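Local coordinates for uncharacterized protein (Mycobacterium tuberculosis, PDB 3DBO) that is the probable toxin of the VapB5-VapC5 toxin-antitoxin pair, a PIN-domain ribonuclease with magnesium as cofactor and limited activity on RNA, at residues L63-T67 and T68-A72; A42-P45 and D46-T50. All blocks are in the same frame, centred on the assembly; numbering follows the deposited sequence. Where two conformers were deposited one is given.

Contact 1 of 2, residues L63-T67 and T68-A72; sequences LAAAT and TDIRA. With NA (sodium ion), chain F.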
loop_
_atom_site.group_PDB
_atom_site.type_symbol
_atom_site.label_atom_id
_atom_site.label_comp_id
_atom_site.label_asym_id
_atom_site.label_seq_id
_atom_site.Cartn_x
_atom_site.Cartn_y
_atom_site.Cartn_z
ATOM N N LEU B 63 2.473 13.921 9.993
ATOM C CA LEU B 63 1.742 15.019 10.626
ATOM C C LEU B 63 1.077 14.643 11.955
ATOM O O LEU B 63 0.852 15.503 12.809
ATOM C CB LEU B 63 0.724 15.578 9.632
ATOM C CG LEU B 63 1.309 16.147 8.326
ATOM C CD1 LEU B 63 0.159 16.643 7.476
ATOM C CD2 LEU B 63 2.328 17.275 8.618
ATOM N N ALA B 64 0.773 13.361 12.125
ATOM C CA ALA B 64 0.120 12.862 13.351
ATOM C C ALA B 64 1.095 12.485 14.465
ATOM O O ALA B 64 0.676 12.313 15.621
ATOM C CB ALA B 64 -0.757 11.670 13.029
ATOM N N ALA B 65 2.367 12.328 14.120
ATOM C CA ALA B 65 3.361 11.807 15.075
ATOM C C ALA B 65 3.372 12.651 16.341
ATOM O O ALA B 65 3.384 13.885 16.270
ATOM C CB ALA B 65 4.761 11.740 14.427
ATOM N N ALA B 66 3.362 11.968 17.487
ATOM C CA ALA B 66 3.234 12.608 18.785
ATOM C C ALA B 66 4.555 13.144 19.367
ATOM O O ALA B 66 4.544 14.114 20.114
ATOM C CB ALA B 66 2.549 11.642 19.782
ATOM N N THR B 67 5.683 12.538 19.016
ATOM C CA THR B 67 6.983 12.931 19.576
ATOM C C THR B 67 7.977 13.084 18.456
ATOM O O THR B 67 7.788 12.490 17.387
ATOM C CB THR B 67 7.545 11.834 20.492
ATOM O OG1 THR B 67 7.752 10.637 19.730
ATOM C CG2 THR B 67 6.622 11.562 21.635
ATOM N N THR B 68 9.049 13.860 18.671
ATOM C CA THR B 68 10.058 14.046 17.611
ATOM C C THR B 68 10.633 12.742 17.096
ATOM O O THR B 68 10.797 12.587 15.892
ATOM C CB THR B 68 11.251 14.930 18.013
ATOM O OG1 THR B 68 11.700 14.564 19.323
ATOM C CG2 THR B 68 10.878 16.407 17.950
ATOM N N ASP B 69 10.939 11.803 17.993
ATOM C CA ASP B 69 11.552 10.544 17.533
ATOM C C ASP B 69 10.663 9.805 16.534
ATOM O O ASP B 69 11.150 9.313 15.521
ATOM C CB ASP B 69 11.913 9.599 18.677
ATOM C CG ASP B 69 12.649 8.359 18.183
ATOM O OD1 ASP B 69 13.782 8.499 17.636
ATOM O OD2 ASP B 69 12.089 7.246 18.311
ATOM N N ILE B 70 9.375 9.734 16.841
ATOM C CA ILE B 70 8.414 9.054 15.971
ATOM C C ILE B 70 8.296 9.855 14.671
ATOM O O ILE B 70 8.290 9.280 13.586
ATOM C CB ILE B 70 7.032 8.894 16.658
ATOM C CG1 ILE B 70 7.121 7.862 17.793
ATOM C CG2 ILE B 70 5.966 8.463 15.657
ATOM C CD1 ILE B 70 7.628 6.503 17.348
ATOM N N ARG B 71 8.216 11.177 14.811
ATOM C CA ARG B 71 8.127 12.080 13.655
ATOM C C ARG B 71 9.339 11.901 12.731
ATOM O O ARG B 71 9.184 11.802 11.522
ATOM C CB ARG B 71 8.032 13.522 14.123
ATOM C CG ARG B 71 7.612 14.507 13.040
ATOM C CD ARG B 71 7.517 15.897 13.654
ATOM N NE ARG B 71 6.523 15.872 14.733
ATOM C CZ ARG B 71 6.759 16.161 16.010
ATOM N NH1 ARG B 71 7.958 16.581 16.404
ATOM N NH2 ARG B 71 5.773 16.056 16.891
ATOM N N ALA B 72 10.544 11.853 13.304
ATOM C CA ALA B 72 11.739 11.635 12.486
ATOM C C ALA B 72 11.707 10.293 11.763
ATOM O O ALA B 72 12.105 10.209 10.597
ATOM C CB ALA B 72 12.985 11.740 13.335
HETATM NA NA NA F . 3.881 15.292 13.980
#
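T67 and I70 meet where the chain turns from helix 52-64 into helix 68-79 of the PIN domain. T67 stands at the N-cap of the second helix. T68 opens that helix, its side chain turned away from the turn. I70 comes next and gives the cap its bond. Its backbone N reaches T67 OG1 at 3.4 Å, a weak capping bond, though fairly straight at 162°. T67 OG1 sits between its own backbone N and carbonyl carbon (chi1 62°), and this turns the hydroxyl toward the first turn of the helix. The two side chains meet at a slant, with I70 CG1 lying 3.4 Å from the same T67 OG1. The other branch of I70, CG2, packs on A65 CB at 3.7 Å. Both side-chain contacts belong to one of two I70 conformers. A65 is buried, and it is the first residue to leave the helical path after helix 52-64. R71 holds the turn twice. Its backbone N bonds T67 O at 2.9 Å, the first regular backbone bond of the new helix. Its side chain leaves with CG anti to the backbone N (chi1 -166°) and bends at chi3, which brings the guanidinium back over the turn. T67 O lies over the centre of one guanidinium face. NH2 bonds A65 O at 3.3 Å; the donor stands well above the carbonyl plane, not on a lone pair. A65 O is thus shared, since it also binds a sodium ion, which V62 O binds as well. The site lies at the surface, away from the predicted magnesium residues. The ion's identity is uncertain, because it sits in plane at the guanidinium edge and an N-H is a poor partner for a cation. It is 2.7 Å from A65 O and 2.8 Å from R71 NE.

Contact 2 of 2, residues A42-P45 and D46-T50; sequences ALIP and DRVAT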
loop_
_atom_site.group_PDB
_atom_site.type_symbol
_atom_site.label_atom_id
_atom_site.label_comp_id
_atom_site.label_asym_id
_atom_site.label_seq_id
_atom_site.Cartn_x
_atom_site.Cartn_y
_atom_site.Cartn_z
ATOM N N ALA B 42 11.802 -12.692 -0.525
ATOM C CA ALA B 42 11.709 -13.618 -1.660
ATOM C C ALA B 42 10.477 -13.400 -2.541
ATOM O O ALA B 42 10.525 -13.648 -3.749
ATOM C CB ALA B 42 11.753 -15.070 -1.167
ATOM N N LEU B 43 9.385 -12.939 -1.931
ATOM C CA LEU B 43 8.098 -12.760 -2.633
ATOM C C LEU B 43 7.886 -11.374 -3.243
ATOM O O LEU B 43 6.935 -11.175 -4.004
ATOM C CB LEU B 43 6.943 -13.084 -1.693
ATOM C CG LEU B 43 6.338 -14.488 -1.714
ATOM C CD1 LEU B 43 7.366 -15.601 -1.775
ATOM C CD2 LEU B 43 5.479 -14.625 -0.491
ATOM N N ILE B 44 8.767 -10.429 -2.920
ATOM C CA ILE B 44 8.688 -9.082 -3.505
ATOM C C ILE B 44 9.101 -9.178 -4.969
ATOM O O ILE B 44 10.140 -9.772 -5.284
ATOM C CB ILE B 44 9.554 -8.062 -2.732
ATOM C CG1 ILE B 44 9.100 -7.984 -1.274
ATOM C CG2 ILE B 44 9.511 -6.666 -3.401
ATOM C CD1 ILE B 44 9.944 -7.064 -0.389
ATOM N N PRO B 45 8.273 -8.643 -5.885
ATOM C CA PRO B 45 8.642 -8.646 -7.296
ATOM C C PRO B 45 9.922 -7.870 -7.536
ATOM O O PRO B 45 10.376 -7.104 -6.669
ATOM C CB PRO B 45 7.450 -7.957 -7.976
ATOM C CG PRO B 45 6.316 -8.197 -7.062
ATOM C CD PRO B 45 6.894 -8.167 -5.682
ATOM N N ASP B 46 10.496 -8.085 -8.712
ATOM C CA ASP B 46 11.764 -7.482 -9.108
ATOM C C ASP B 46 11.718 -5.962 -9.174
ATOM O O ASP B 46 12.690 -5.303 -8.810
ATOM C CB ASP B 46 12.200 -8.039 -10.468
ATOM C CG ASP B 46 12.560 -9.516 -10.407
ATOM O OD1 ASP B 46 13.121 -9.964 -9.369
ATOM O OD2 ASP B 46 12.278 -10.216 -11.412
ATOM N N ARG B 47 10.592 -5.424 -9.639
ATOM C CA ARG B 47 10.397 -3.986 -9.759
ATOM C C ARG B 47 9.160 -3.625 -8.948
ATOM O O ARG B 47 8.159 -4.325 -9.051
ATOM C CB ARG B 47 10.168 -3.612 -11.224
ATOM C CG ARG B 47 11.401 -3.748 -12.136
ATOM C CD ARG B 47 12.501 -2.759 -11.727
ATOM N NE ARG B 47 13.409 -2.462 -12.832
ATOM C CZ ARG B 47 13.247 -1.456 -13.688
ATOM N NH1 ARG B 47 12.207 -0.639 -13.575
ATOM N NH2 ARG B 47 14.128 -1.267 -14.660
ATOM N N VAL B 48 9.239 -2.566 -8.143
ATOM C CA VAL B 48 8.092 -2.138 -7.309
ATOM C C VAL B 48 7.706 -0.665 -7.504
ATOM O O VAL B 48 8.558 0.180 -7.797
ATOM C CB VAL B 48 8.302 -2.425 -5.794
ATOM C CG1 VAL B 48 8.361 -3.929 -5.522
ATOM C CG2 VAL B 48 9.558 -1.716 -5.244
ATOM N N ALA B 49 6.410 -0.386 -7.368
ATOM C CA ALA B 49 5.882 0.987 -7.299
ATOM C C ALA B 49 4.960 1.064 -6.077
ATOM O O ALA B 49 4.680 0.048 -5.432
ATOM C CB ALA B 49 5.106 1.339 -8.577
ATOM N N THR B 50 4.487 2.261 -5.730
ATOM C CA THR B 50 3.406 2.327 -4.763
ATOM C C THR B 50 2.299 3.208 -5.371
ATOM O O THR B 50 2.310 3.470 -6.594
ATOM C CB THR B 50 3.905 2.790 -3.371
ATOM O OG1 THR B 50 2.866 2.629 -2.402
ATOM C CG2 THR B 50 4.428 4.262 -3.393
#
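The turn that leads into strand 47-51 of the parallel PIN-domain sheet is closed by a small apolar contact between I44 and V48. The chain leaves a short 3-10 segment at L43, runs through I44 and P45, bends at D46 and enters the strand at R47. The main touch is methyl to methyl. I44 CG2 lies 3.6 Å from V48 CG1, and the two branched side chains approach at an angle rather than side by side. The torsion of I44 explains which branch is used. With CG1 beside the backbone N (chi1 -59°), CG2 is placed opposite that N, and it is this methyl that meets V48. P45 lies between the two in sequence and lines the same turn. Its ring carbon CD stays 4.5 Å from V48 CG1, a looser apolar contact. Its CB lies 3.9 Å from R47 O. I44, P45 and V48 are buried, while D46 and R47 are exposed; R47 also packs on an aromatic side chain of another chain. The two segments are joined by packing and chain continuity, and the hydrogen bonds of the strand go elsewhere. R47 and A49 bond to the backbone of the neighbouring strand 22-25 and the residues beside it, and T50 OG1 bonds L25 O. R47 and V48 also pair with an antiparallel strand of another protein chain, so the sheet continues across the interface. I44 packs on an apolar side chain of that chain, and V48 on an aromatic one. V48 CG1, anti to its own carbonyl carbon (chi1 -66°), also lies 3.9 Å from P45 O.

Overall arrangement
Contact 2 is largely buried and contact 1 lies at the surface. Both join neighbouring pieces of one continuous chain, and they follow in series: strand 47-51, entered at contact 2, runs into helix 52-64, which ends at contact 1. Their centres are about 28 Å apart and their nearest atoms about 17 Å, so they do not touch. The chemistry follows the place. At the helix turn of 63-72, polar bonds join the two segments, and A65 O is shared between R71 and a sodium ion. At the strand entry of 42-50, apolar carbons meet, and the backbone is used for the sheet, including its extension by another chain.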